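Local structure of stage II sporulation protein SA (Bacillus subtilis, 3O6Q) at residues A[23-28]-A[126-131]; A[63-68]-A[136-141]; A[77-82]-A[90-95]; A[108-113]-A[119-124]. The protein acts as the toxin of a type II toxin-antitoxin system, its activity neutralised by the antitoxin SpoIISB, and is represented here by its predicted cytoplasmic part. All blocks are in the same frame, centred on the assembly; numbering follows the deposited sequence.

Contact 1 of 4, residues A[23-28]-A[126-131]; sequences LNRLKT and SDSIVT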
loop_
_atom_site.group_PDB
_atom_site.type_symbol
_atom_site.label_atom_id
_atom_site.label_comp_id
_atom_site.label_asym_id
_atom_site.label_seq_id
_atom_site.Cartn_x
_atom_site.Cartn_y
_atom_site.Cartn_z
ATOM N N LEU A 23 0.791 8.674 5.171
ATOM C CA LEU A 23 1.843 7.978 5.896
ATOM C C LEU A 23 1.246 7.194 7.060
ATOM O O LEU A 23 1.584 6.012 7.234
ATOM C CB LEU A 23 2.908 8.940 6.388
ATOM C CG LEU A 23 4.028 8.336 7.272
ATOM C CD1 LEU A 23 4.763 7.240 6.587
ATOM C CD2 LEU A 23 4.968 9.430 7.733
ATOM N N ASN A 24 0.356 7.818 7.841
ATOM C CA ASN A 24 -0.289 7.120 8.983
ATOM C C ASN A 24 -1.127 5.913 8.537
ATOM O O ASN A 24 -1.067 4.812 9.134
ATOM C CB ASN A 24 -1.177 8.049 9.821
ATOM C CG ASN A 24 -0.388 9.105 10.597
ATOM O OD1 ASN A 24 0.820 8.970 10.815
ATOM N ND2 ASN A 24 -1.084 10.165 11.042
ATOM N N ARG A 25 -1.918 6.108 7.500
ATOM C CA ARG A 25 -2.805 5.041 7.047
ATOM C C ARG A 25 -1.953 3.905 6.486
ATOM O O ARG A 25 -2.283 2.753 6.674
ATOM C CB ARG A 25 -3.807 5.560 6.022
ATOM C CG ARG A 25 -4.834 6.445 6.604
ATOM C CD ARG A 25 -5.902 6.870 5.607
ATOM N NE ARG A 25 -6.908 7.706 6.234
ATOM C CZ ARG A 25 -7.848 8.389 5.579
ATOM N NH1 ARG A 25 -7.921 8.382 4.243
ATOM N NH2 ARG A 25 -8.712 9.115 6.284
ATOM N N LEU A 26 -0.833 4.239 5.851
ATOM C CA LEU A 26 0.038 3.215 5.285
ATOM C C LEU A 26 0.814 2.489 6.399
ATOM O O LEU A 26 0.970 1.277 6.356
ATOM C CB LEU A 26 0.951 3.797 4.194
ATOM C CG LEU A 26 1.759 2.702 3.462
ATOM C CD1 LEU A 26 0.856 1.632 2.790
ATOM C CD2 LEU A 26 2.747 3.335 2.471
ATOM N N LYS A 27 1.233 3.224 7.430
ATOM C CA LYS A 27 1.753 2.603 8.658
ATOM C C LYS A 27 0.789 1.598 9.278
ATOM O O LYS A 27 1.158 0.487 9.630
ATOM C CB LYS A 27 2.069 3.677 9.707
ATOM C CG LYS A 27 3.369 4.412 9.454
ATOM C CD LYS A 27 3.516 5.619 10.313
ATOM C CE LYS A 27 3.791 5.242 11.755
ATOM N NZ LYS A 27 3.989 6.519 12.506
ATOM N N THR A 28 -0.454 1.988 9.431
ATOM C CA THR A 28 -1.474 1.064 9.916
ATOM C C THR A 28 -1.659 -0.149 9.047
ATOM O O THR A 28 -1.753 -1.254 9.546
ATOM C CB THR A 28 -2.791 1.788 10.096
ATOM O OG1 THR A 28 -2.561 2.845 11.050
ATOM C CG2 THR A 28 -3.925 0.864 10.619
ATOM N N SER A 126 -15.464 9.255 5.092
ATOM C CA SER A 126 -14.577 9.748 6.123
ATOM C C SER A 126 -15.039 11.126 6.528
ATOM O O SER A 126 -15.458 11.913 5.698
ATOM C CB SER A 126 -13.139 9.811 5.595
ATOM O OG SER A 126 -12.227 10.250 6.570
ATOM N N ASP A 127 -14.925 11.407 7.816
ATOM C CA ASP A 127 -15.117 12.747 8.331
ATOM C C ASP A 127 -13.953 13.677 7.979
ATOM O O ASP A 127 -14.180 14.871 7.810
ATOM C CB ASP A 127 -15.340 12.711 9.843
ATOM C CG ASP A 127 -16.783 12.373 10.204
ATOM O OD1 ASP A 127 -17.730 12.964 9.604
ATOM O OD2 ASP A 127 -16.970 11.519 11.102
ATOM N N SER A 128 -12.733 13.147 7.855
ATOM C CA SER A 128 -11.617 13.937 7.326
ATOM C C SER A 128 -11.558 13.821 5.809
ATOM O O SER A 128 -12.174 14.638 5.136
ATOM C CB SER A 128 -10.272 13.575 7.967
ATOM O OG SER A 128 -10.000 12.199 7.875
ATOM N N ILE A 129 -10.872 12.806 5.275
ATOM C CA ILE A 129 -10.612 12.740 3.836
ATOM C C ILE A 129 -10.467 11.322 3.314
ATOM O O ILE A 129 -9.795 10.521 3.936
ATOM C CB ILE A 129 -9.333 13.523 3.512
ATOM C CG1 ILE A 129 -9.655 15.016 3.369
ATOM C CG2 ILE A 129 -8.706 13.075 2.269
ATOM C CD1 ILE A 129 -8.408 15.906 3.432
ATOM N N VAL A 130 -11.105 11.014 2.187
ATOM C CA VAL A 130 -10.825 9.796 1.434
ATOM C C VAL A 130 -10.623 10.138 -0.044
ATOM O O VAL A 130 -11.384 10.889 -0.619
ATOM C CB VAL A 130 -11.964 8.717 1.426
ATOM C CG1 VAL A 130 -11.858 7.772 2.598
ATOM C CG2 VAL A 130 -13.341 9.350 1.352
ATOM N N THR A 131 -9.614 9.537 -0.660
ATOM C CA THR A 131 -9.230 9.835 -2.040
ATOM C C THR A 131 -8.897 8.536 -2.769
ATOM O O THR A 131 -9.043 7.442 -2.216
ATOM C CB THR A 131 -7.958 10.726 -2.048
ATOM O OG1 THR A 131 -6.856 9.946 -1.568
ATOM C CG2 THR A 131 -8.101 11.932 -1.176
#

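Contact 2 of 4, residues A[63-68]-A[136-141]; sequences MNLTAS and LLFTSL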
loop_
_atom_site.group_PDB
_atom_site.type_symbol
_atom_site.label_atom_id
_atom_site.label_comp_id
_atom_site.label_asym_id
_atom_site.label_seq_id
_atom_site.Cartn_x
_atom_site.Cartn_y
_atom_site.Cartn_z
HETATM N N MSE A 63 -8.344 3.504 10.995
HETATM C CA MSE A 63 -7.867 4.537 10.131
HETATM C C MSE A 63 -8.730 5.794 10.034
HETATM O O MSE A 63 -8.395 6.718 9.262
HETATM C CB MSE A 63 -7.730 3.988 8.714
HETATM C CG MSE A 63 -6.536 3.134 8.446
HETATM SE SE MSE A 63 -6.606 2.655 6.578
HETATM C CE MSE A 63 -5.467 1.092 6.612
ATOM N N ASN A 64 -9.812 5.904 10.775
ATOM C CA ASN A 64 -10.522 7.189 10.713
ATOM C C ASN A 64 -11.257 7.391 9.384
ATOM O O ASN A 64 -11.193 8.476 8.751
ATOM C CB ASN A 64 -9.549 8.358 11.002
ATOM C CG ASN A 64 -8.987 8.309 12.443
ATOM O OD1 ASN A 64 -9.754 8.254 13.402
ATOM N ND2 ASN A 64 -7.652 8.297 12.585
ATOM N N LEU A 65 -11.935 6.308 8.989
ATOM C CA LEU A 65 -12.782 6.272 7.846
ATOM C C LEU A 65 -13.638 4.998 7.966
ATOM O O LEU A 65 -13.284 4.087 8.707
ATOM C CB LEU A 65 -11.942 6.312 6.542
ATOM C CG LEU A 65 -11.052 5.143 6.073
ATOM C CD1 LEU A 65 -11.771 4.300 5.048
ATOM C CD2 LEU A 65 -9.731 5.676 5.470
ATOM N N THR A 66 -14.750 4.940 7.232
ATOM C CA THR A 66 -15.660 3.801 7.242
ATOM C C THR A 66 -15.639 3.133 5.872
ATOM O O THR A 66 -15.745 3.797 4.870
ATOM C CB THR A 66 -17.103 4.260 7.533
ATOM O OG1 THR A 66 -17.119 5.083 8.698
ATOM C CG2 THR A 66 -18.033 3.087 7.790
ATOM N N ALA A 67 -15.522 1.806 5.851
ATOM C CA ALA A 67 -15.614 1.016 4.626
ATOM C C ALA A 67 -16.749 -0.007 4.767
ATOM O O ALA A 67 -17.005 -0.527 5.862
ATOM C CB ALA A 67 -14.315 0.338 4.332
ATOM N N SER A 68 -17.429 -0.269 3.651
ATOM C CA SER A 68 -18.538 -1.219 3.587
ATOM C C SER A 68 -18.568 -1.830 2.200
ATOM O O SER A 68 -18.050 -1.252 1.254
ATOM C CB SER A 68 -19.869 -0.538 3.814
ATOM O OG SER A 68 -19.882 0.213 4.997
ATOM N N LEU A 136 -6.745 2.811 -3.665
ATOM C CA LEU A 136 -5.599 1.925 -3.899
ATOM C C LEU A 136 -5.411 0.963 -2.745
ATOM O O LEU A 136 -5.241 -0.214 -2.962
ATOM C CB LEU A 136 -4.346 2.747 -4.177
ATOM C CG LEU A 136 -4.401 3.466 -5.556
ATOM C CD1 LEU A 136 -3.211 4.432 -5.840
ATOM C CD2 LEU A 136 -4.544 2.406 -6.693
ATOM N N LEU A 137 -5.480 1.459 -1.514
ATOM C CA LEU A 137 -5.278 0.604 -0.356
ATOM C C LEU A 137 -6.419 -0.379 -0.250
ATOM O O LEU A 137 -6.213 -1.573 -0.029
ATOM C CB LEU A 137 -5.195 1.419 0.928
ATOM C CG LEU A 137 -3.890 2.182 1.128
ATOM C CD1 LEU A 137 -4.057 3.138 2.290
ATOM C CD2 LEU A 137 -2.716 1.200 1.318
ATOM N N PHE A 138 -7.640 0.101 -0.368
ATOM C CA PHE A 138 -8.728 -0.805 -0.135
ATOM C C PHE A 138 -8.918 -1.804 -1.247
ATOM O O PHE A 138 -9.302 -2.928 -0.970
ATOM C CB PHE A 138 -9.990 -0.052 0.269
ATOM C CG PHE A 138 -9.932 0.402 1.722
ATOM C CD1 PHE A 138 -10.390 -0.429 2.727
ATOM C CD2 PHE A 138 -9.303 1.560 2.074
ATOM C CE1 PHE A 138 -10.268 -0.064 4.055
ATOM C CE2 PHE A 138 -9.172 1.921 3.405
ATOM C CZ PHE A 138 -9.643 1.117 4.390
ATOM N N THR A 139 -8.581 -1.447 -2.505
ATOM C CA THR A 139 -8.619 -2.447 -3.562
ATOM C C THR A 139 -7.451 -3.428 -3.455
ATOM O O THR A 139 -7.617 -4.592 -3.714
ATOM C CB THR A 139 -8.756 -1.851 -4.968
ATOM O OG1 THR A 139 -7.605 -1.036 -5.319
ATOM C CG2 THR A 139 -10.021 -1.074 -5.024
ATOM N N SER A 140 -6.281 -2.958 -3.070
ATOM C CA SER A 140 -5.171 -3.852 -2.723
ATOM C C SER A 140 -5.577 -4.958 -1.799
ATOM O O SER A 140 -5.184 -6.103 -1.978
ATOM C CB SER A 140 -4.062 -3.068 -2.030
ATOM O OG SER A 140 -3.458 -2.200 -2.991
ATOM N N LEU A 141 -6.384 -4.631 -0.811
ATOM C CA LEU A 141 -6.793 -5.628 0.173
ATOM C C LEU A 141 -7.708 -6.703 -0.421
ATOM O O LEU A 141 -7.621 -7.878 -0.088
ATOM C CB LEU A 141 -7.525 -4.937 1.337
ATOM C CG LEU A 141 -6.764 -4.244 2.445
ATOM C CD1 LEU A 141 -7.811 -3.440 3.231
ATOM C CD2 LEU A 141 -6.060 -5.294 3.339
#

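Contact 3 of 4, residues A[77-82]-A[90-95]; sequences DKDRLT and DVQTRL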
loop_
_atom_site.group_PDB
_atom_site.type_symbol
_atom_site.label_atom_id
_atom_site.label_comp_id
_atom_site.label_asym_id
_atom_site.label_seq_id
_atom_site.Cartn_x
_atom_site.Cartn_y
_atom_site.Cartn_z
ATOM N N ASP A 77 -31.174 -1.654 -3.987
ATOM C CA ASP A 77 -29.771 -1.521 -3.590
ATOM C C ASP A 77 -29.166 -0.236 -4.112
ATOM O O ASP A 77 -28.404 0.443 -3.413
ATOM C CB ASP A 77 -28.925 -2.693 -4.120
ATOM C CG ASP A 77 -29.391 -4.037 -3.603
ATOM O OD1 ASP A 77 -29.994 -4.061 -2.518
ATOM O OD2 ASP A 77 -29.168 -5.053 -4.303
ATOM N N LYS A 78 -29.499 0.090 -5.353
ATOM C CA LYS A 78 -28.915 1.257 -6.010
ATOM C C LYS A 78 -29.460 2.537 -5.364
ATOM O O LYS A 78 -28.684 3.423 -4.993
ATOM C CB LYS A 78 -29.196 1.219 -7.518
ATOM C CG LYS A 78 -28.683 -0.049 -8.190
ATOM C CD LYS A 78 -28.801 -0.003 -9.691
ATOM C CE LYS A 78 -28.135 -1.220 -10.329
ATOM N NZ LYS A 78 -27.871 -0.972 -11.778
ATOM N N ASP A 79 -30.783 2.598 -5.186
ATOM C CA ASP A 79 -31.432 3.775 -4.588
ATOM C C ASP A 79 -30.971 4.011 -3.153
ATOM O O ASP A 79 -30.726 5.155 -2.764
ATOM C CB ASP A 79 -32.959 3.674 -4.639
ATOM C CG ASP A 79 -33.505 3.659 -6.066
ATOM O OD1 ASP A 79 -32.772 4.100 -6.977
ATOM O OD2 ASP A 79 -34.656 3.201 -6.273
ATOM N N ARG A 80 -30.812 2.940 -2.383
ATOM C CA ARG A 80 -30.276 3.052 -1.039
ATOM C C ARG A 80 -28.946 3.779 -1.101
ATOM O O ARG A 80 -28.703 4.717 -0.355
ATOM C CB ARG A 80 -30.045 1.678 -0.409
ATOM C CG ARG A 80 -31.292 0.883 -0.027
ATOM C CD ARG A 80 -30.967 -0.571 0.248
ATOM N NE ARG A 80 -32.184 -1.340 0.535
ATOM C CZ ARG A 80 -32.465 -2.547 0.043
ATOM N NH1 ARG A 80 -31.650 -3.167 -0.811
ATOM N NH2 ARG A 80 -33.597 -3.133 0.398
ATOM N N LEU A 81 -28.079 3.345 -2.003
ATOM C CA LEU A 81 -26.749 3.924 -2.092
ATOM C C LEU A 81 -26.821 5.411 -2.482
ATOM O O LEU A 81 -26.287 6.251 -1.767
ATOM C CB LEU A 81 -25.914 3.113 -3.083
ATOM C CG LEU A 81 -24.420 3.028 -2.847
ATOM C CD1 LEU A 81 -24.108 2.645 -1.435
ATOM C CD2 LEU A 81 -23.889 1.968 -3.767
ATOM N N THR A 82 -27.541 5.721 -3.564
ATOM C CA THR A 82 -27.493 7.044 -4.220
ATOM C C THR A 82 -28.414 8.175 -3.691
ATOM O O THR A 82 -28.255 9.332 -4.105
ATOM C CB THR A 82 -27.757 6.943 -5.751
ATOM O OG1 THR A 82 -29.041 6.365 -5.985
ATOM C CG2 THR A 82 -26.698 6.107 -6.470
ATOM N N ASP A 90 -26.880 10.725 -11.777
ATOM C CA ASP A 90 -25.496 10.790 -12.260
ATOM C C ASP A 90 -24.625 9.760 -11.536
ATOM O O ASP A 90 -23.837 9.030 -12.166
ATOM C CB ASP A 90 -24.900 12.210 -12.076
ATOM C CG ASP A 90 -23.317 12.231 -12.081
ATOM O OD1 ASP A 90 -22.723 12.667 -11.065
ATOM O OD2 ASP A 90 -22.655 11.797 -13.062
ATOM N N VAL A 91 -24.746 9.724 -10.213
ATOM C CA VAL A 91 -23.992 8.763 -9.438
ATOM C C VAL A 91 -24.294 7.375 -9.983
ATOM O O VAL A 91 -23.392 6.608 -10.271
ATOM C CB VAL A 91 -24.328 8.841 -7.928
ATOM C CG1 VAL A 91 -23.538 7.776 -7.144
ATOM C CG2 VAL A 91 -24.064 10.248 -7.369
ATOM N N GLN A 92 -25.565 7.073 -10.163
ATOM C CA GLN A 92 -25.966 5.754 -10.630
ATOM C C GLN A 92 -25.412 5.421 -11.995
ATOM O O GLN A 92 -25.018 4.279 -12.221
ATOM C CB GLN A 92 -27.489 5.646 -10.668
ATOM C CG GLN A 92 -28.003 4.223 -10.748
ATOM C CD GLN A 92 -29.481 4.120 -10.844
ATOM O OE1 GLN A 92 -30.150 4.097 -9.833
ATOM N NE2 GLN A 92 -30.002 3.996 -12.053
ATOM N N THR A 93 -25.395 6.385 -12.906
ATOM C CA THR A 93 -24.943 6.086 -14.258
ATOM C C THR A 93 -23.453 5.761 -14.210
ATOM O O THR A 93 -22.999 4.813 -14.852
ATOM C CB THR A 93 -25.401 7.147 -15.346
ATOM O OG1 THR A 93 -25.274 8.479 -14.844
ATOM C CG2 THR A 93 -26.885 6.920 -15.735
ATOM N N ARG A 94 -22.698 6.470 -13.379
ATOM C CA ARG A 94 -21.257 6.192 -13.260
ATOM C C ARG A 94 -21.037 4.785 -12.768
ATOM O O ARG A 94 -20.250 4.026 -13.328
ATOM C CB ARG A 94 -20.552 7.116 -12.264
ATOM C CG ARG A 94 -20.352 8.561 -12.653
ATOM C CD ARG A 94 -18.890 8.943 -12.352
ATOM N NE ARG A 94 -18.733 10.385 -12.254
ATOM C CZ ARG A 94 -17.820 10.999 -11.500
ATOM N NH1 ARG A 94 -16.961 10.315 -10.737
ATOM N NH2 ARG A 94 -17.776 12.324 -11.495
ATOM N N LEU A 95 -21.734 4.445 -11.701
ATOM C CA LEU A 95 -21.545 3.167 -11.083
ATOM C C LEU A 95 -21.982 2.044 -12.005
ATOM O O LEU A 95 -21.256 1.061 -12.176
ATOM C CB LEU A 95 -22.323 3.108 -9.779
ATOM C CG LEU A 95 -21.792 3.948 -8.628
ATOM C CD1 LEU A 95 -22.809 3.781 -7.531
ATOM C CD2 LEU A 95 -20.419 3.490 -8.197
#

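Contact 4 of 4, residues A[108-113]-A[119-124]; sequences VVLIPF and NYVIKL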
loop_
_atom_site.group_PDB
_atom_site.type_symbol
_atom_site.label_atom_id
_atom_site.label_comp_id
_atom_site.label_asym_id
_atom_site.label_seq_id
_atom_site.Cartn_x
_atom_site.Cartn_y
_atom_site.Cartn_z
ATOM N N VAL A 108 -16.334 10.896 0.084
ATOM C CA VAL A 108 -16.925 9.628 -0.383
ATOM C C VAL A 108 -16.142 9.093 -1.605
ATOM O O VAL A 108 -15.858 9.833 -2.540
ATOM C CB VAL A 108 -18.442 9.798 -0.815
ATOM C CG1 VAL A 108 -19.072 8.452 -1.191
ATOM C CG2 VAL A 108 -19.271 10.476 0.267
ATOM N N VAL A 109 -15.794 7.816 -1.574
ATOM C CA VAL A 109 -15.332 7.093 -2.741
ATOM C C VAL A 109 -16.237 5.878 -2.904
ATOM O O VAL A 109 -16.440 5.142 -1.955
ATOM C CB VAL A 109 -13.922 6.586 -2.543
ATOM C CG1 VAL A 109 -13.374 6.071 -3.817
ATOM C CG2 VAL A 109 -13.051 7.688 -2.027
ATOM N N LEU A 110 -16.834 5.703 -4.083
ATOM C CA LEU A 110 -17.676 4.516 -4.377
ATOM C C LEU A 110 -17.051 3.781 -5.547
ATOM O O LEU A 110 -16.785 4.362 -6.600
ATOM C CB LEU A 110 -19.108 4.896 -4.700
ATOM C CG LEU A 110 -19.822 5.747 -3.639
ATOM C CD1 LEU A 110 -21.167 6.160 -4.211
ATOM C CD2 LEU A 110 -19.934 5.062 -2.261
ATOM N N ILE A 111 -16.813 2.482 -5.327
ATOM C CA ILE A 111 -15.954 1.662 -6.177
ATOM C C ILE A 111 -16.747 0.442 -6.587
ATOM O O ILE A 111 -17.018 -0.433 -5.760
ATOM C CB ILE A 111 -14.719 1.207 -5.409
ATOM C CG1 ILE A 111 -14.061 2.361 -4.657
ATOM C CG2 ILE A 111 -13.699 0.607 -6.353
ATOM C CD1 ILE A 111 -12.887 1.905 -3.770
ATOM N N PRO A 112 -17.177 0.399 -7.849
ATOM C CA PRO A 112 -17.933 -0.786 -8.276
ATOM C C PRO A 112 -17.065 -2.029 -8.168
ATOM O O PRO A 112 -15.899 -2.014 -8.548
ATOM C CB PRO A 112 -18.294 -0.484 -9.747
ATOM C CG PRO A 112 -18.292 1.021 -9.835
ATOM C CD PRO A 112 -17.270 1.511 -8.816
ATOM N N PHE A 113 -17.645 -3.103 -7.667
ATOM C CA PHE A 113 -16.900 -4.303 -7.404
ATOM C C PHE A 113 -17.769 -5.513 -7.722
ATOM O O PHE A 113 -18.969 -5.524 -7.434
ATOM C CB PHE A 113 -16.484 -4.268 -5.931
ATOM C CG PHE A 113 -15.729 -5.459 -5.494
ATOM C CD1 PHE A 113 -14.480 -5.698 -5.988
ATOM C CD2 PHE A 113 -16.265 -6.329 -4.569
ATOM C CE1 PHE A 113 -13.748 -6.772 -5.561
ATOM C CE2 PHE A 113 -15.555 -7.435 -4.135
ATOM C CZ PHE A 113 -14.287 -7.659 -4.632
ATOM N N ASN A 119 -22.881 -8.029 -8.342
ATOM C CA ASN A 119 -22.415 -6.648 -8.283
ATOM C C ASN A 119 -22.522 -6.058 -6.907
ATOM O O ASN A 119 -23.512 -6.221 -6.215
ATOM C CB ASN A 119 -23.183 -5.774 -9.272
ATOM C CG ASN A 119 -22.857 -6.136 -10.732
ATOM O OD1 ASN A 119 -21.818 -6.716 -11.025
ATOM N ND2 ASN A 119 -23.767 -5.833 -11.628
ATOM N N TYR A 120 -21.474 -5.344 -6.538
ATOM C CA TYR A 120 -21.401 -4.659 -5.282
ATOM C C TYR A 120 -20.737 -3.303 -5.505
ATOM O O TYR A 120 -20.286 -2.988 -6.621
ATOM C CB TYR A 120 -20.547 -5.461 -4.273
ATOM C CG TYR A 120 -21.075 -6.827 -3.898
ATOM C CD1 TYR A 120 -21.813 -6.991 -2.745
ATOM C CD2 TYR A 120 -20.814 -7.951 -4.677
ATOM C CE1 TYR A 120 -22.298 -8.225 -2.370
ATOM C CE2 TYR A 120 -21.301 -9.219 -4.307
ATOM C CZ TYR A 120 -22.047 -9.342 -3.138
ATOM O OH TYR A 120 -22.559 -10.555 -2.702
ATOM N N VAL A 121 -20.702 -2.503 -4.438
ATOM C CA VAL A 121 -19.981 -1.254 -4.445
ATOM C C VAL A 121 -19.280 -1.158 -3.110
ATOM O O VAL A 121 -19.897 -1.314 -2.088
ATOM C CB VAL A 121 -20.933 -0.054 -4.707
ATOM C CG1 VAL A 121 -20.235 1.254 -4.474
ATOM C CG2 VAL A 121 -21.436 -0.099 -6.118
ATOM N N ILE A 122 -17.971 -1.001 -3.131
ATOM C CA ILE A 122 -17.227 -0.730 -1.929
ATOM C C ILE A 122 -17.413 0.760 -1.612
ATOM O O ILE A 122 -16.928 1.616 -2.349
ATOM C CB ILE A 122 -15.723 -1.039 -2.113
ATOM C CG1 ILE A 122 -15.472 -2.509 -2.436
ATOM C CG2 ILE A 122 -14.944 -0.711 -0.822
ATOM C CD1 ILE A 122 -14.149 -2.717 -3.202
ATOM N N LYS A 123 -18.112 1.055 -0.521
ATOM C CA LYS A 123 -18.291 2.412 -0.035
ATOM C C LYS A 123 -17.233 2.809 0.967
ATOM O O LYS A 123 -17.166 2.221 2.035
ATOM C CB LYS A 123 -19.648 2.528 0.642
ATOM C CG LYS A 123 -20.038 3.929 1.126
ATOM C CD LYS A 123 -21.482 3.943 1.588
ATOM C CE LYS A 123 -21.877 5.279 2.209
ATOM N NZ LYS A 123 -23.245 5.274 2.861
ATOM N N LEU A 124 -16.441 3.828 0.634
ATOM C CA LEU A 124 -15.516 4.483 1.582
ATOM C C LEU A 124 -15.919 5.926 1.895
ATOM O O LEU A 124 -15.975 6.778 0.989
ATOM C CB LEU A 124 -14.110 4.534 1.012
ATOM C CG LEU A 124 -13.517 3.226 0.459
ATOM C CD1 LEU A 124 -12.151 3.529 -0.084
ATOM C CD2 LEU A 124 -13.484 2.096 1.498
#

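Contact 1 of 4, residues A[23-28]-A[126-131]
Arg-25 reaches out from helix 7-35 and grips a single backbone oxygen, that of Ile-129, with both of its terminal nitrogens. NH1 and NH2 each lie 2.9 Å from Ile-129 O, which sits in the guanidinium plane, at its outer edge. Because one acceptor is shared between two donors, neither bond is straight; the N-H...O angle at NH1 is 143°. The side chain leaves the helix with CG anti to the carbonyl carbon (chi1 -71°) and then runs fully extended to NE, which lets it span the gap between segments whose nearest CA atoms, Arg-25 CA and Val-130 CA, are 10.9 Å apart. NH1 is also in a salt bridge with Asp-134, whose carboxylate would probably offset much of the arginine's buried charge.

Two serine hydroxyls flank the grip without being bonded to it: Arg-25 NH2 is 3.7 Å from Ser-126 OG. Ser-128 donates from its OG to Ser-126 OG over 3.2 Å, and the Ser-126 hydroxyl is bonded in turn to Asn-64 O, so the turn is stitched to the neighbouring loop. The Ile-129 side chain leads off elsewhere, to Glu-17, Met-21 and Tyr-22 of the long helix.

Just beyond lies the start of helix 132-148. Thr-131 is its N-cap, with OG1 bonded to Phe-133 N, while the Asp-134 carboxylate accepts from Thr-131 N. A two-nitrogen, end-on hold on a single loop carbonyl, beside a threonine N-cap, ties the connection between strand 118-125 and helix 132-148 to helix 7-35.

Contact 2 of 4, residues A[63-68]-A[136-141]
Phe-138 projects from helix 132-148 into the angle formed by the loop and strand of residues 63-68, and every contact across the pair of segments falls on its ring. The sulfur-aromatic part comes from Met-63, present as selenomethionine. Its extended side chain runs alongside the ring in the opposite direction and brings SE to 4.0 Å from Phe-138 CZ, 5.1 Å from the ring centroid. At 67° off the ring normal, this Met-aromatic approach is oblique.

The apolar part comes from Leu-65 and Ala-67. Leu-65, with CG between its backbone N and carbonyl carbon (chi1 70°), offers CD1, 3.9 Å from Phe-138 CZ. Two residues further on, Ala-67 CB lies 4.1 Å from Phe-138 CE1. Leu-56 and Leu-124 also pack on the ring, from helix 45-61 and strand 118-125.

No hydrogen bond joins the two segments; strand 66-71 takes its backbone partners from strand 118-125. Here helix 132-148 is held against strand 66-71, outermost in this chain's sheet, by dispersion and a Met-aromatic contact in which selenium stands in for sulfur, in a buried core that depends on shape rather than on directional bonds.

Contact 3 of 4, residues A[77-82]-A[90-95]
Thr-82 lays its methyl against Val-91, with CG2 3.6 Å from Val-91 CG1, the two side chains passing alongside in opposite directions. Its hydroxyl is turned back: with OG1 between the backbone N and the carbonyl carbon (chi1 59°), it donates to Lys-78 O at 3.1 Å, from above that carbonyl's plane. The threonine thus satisfies its polar branch inside its own helix and gives its apolar branch to the neighbour.

Gln-92 stretches across toward the other helix, its OE1 3.8 Å from Lys-78 CB. The same oxygen is 3.9 Å from Asp-79 OD1, with amide and carboxylate planes only 21° apart. Both oxygens take hydrogen bonds from Gln-75 NE2, which probably eases their approach. Lys-78 carries its amine onward to a salt bridge with Asp-96.

On the side toward the sheet, Leu-81 CD2 meets Leu-95 CD1 at 4.3 Å, with Tyr-72 packing on both leucines. The short helices run at 124° to one another, their axes 10.1 Å apart at closest approach. The contact is graded: Leu-81, Val-91 and Leu-95 pack toward the sheet, while the polar ends nearer solvent are tied by residues flanking the segments, so the helical pair coheres without a direct hydrogen bond between them.

Contact 4 of 4, residues A[108-113]-A[119-124]
Six backbone hydrogen bonds join Val-109, Ile-111 and Phe-113 to Leu-124, Ile-122 and Tyr-120, each residue donating once and accepting once. At one end the bonds are nearly straight: Val-109 N to Leu-124 O is 2.8 Å with an N-H...O angle of 169°. The middle pair is looser, with Ile-111 N 3.1 Å from Ile-122 O at 142°. At the other end Tyr-120 N comes to 2.7 Å from Phe-113 O. Pro-112, which has no N-H to give, sits opposite Val-121 in a non-hydrogen-bonded pair, so no bond between these two strands is lost. A CA-H...O contact adds to the seam, Val-121 CA to Ile-111 O at 3.3 Å.

Outward from the backbone, Ile-111, Phe-113, Ile-122 and Leu-124 share one face. Ile-122 CD1 lies 3.9 Å from Phe-113 CG, and Ile-111 CD1 approaches Leu-124 CD1 at 4.1 Å; in both pairs the side chains cross at a slant. Helices 45-61 and 132-148 pack against this face. On the other face Leu-110 and Lys-123 lie side by side, pointing the same way, with Leu-110 CD2 3.6 Å from Lys-123 CG. The methylenes of the extended lysine thus serve as apolar surface.

Phe-113 also pairs in antiparallel fashion with a strand of another protein chain, probably the antitoxin, which continues the sheet. With backbone polarity largely paired along the seam and aliphatic groups on both faces, the hairpin can sit buried between layers of helix.

From the N terminus, helix 7-35 is the first element to be tied: contact 1 closes a long loop by joining it to the connection ahead of helix 132-148. Contact 2 starts inside that loop, at strand 66-71, and ends beyond it on helix 132-148, so the two cross; they also touch, through Arg-25 against Leu-65. Contacts 3 and 4 are local closures in series, both within the spans of contacts 1 and 2. Contact 4 builds the central hairpin; Ser-68 of contact 2 probably hydrogen-bonds to Lys-123 of that hairpin. Contact 3 rests on the face carrying Leu-110, Pro-112 and Val-121, while Phe-138 of contact 2 packs on Leu-124 of the opposite face. Helices thus sandwich the antiparallel sheet.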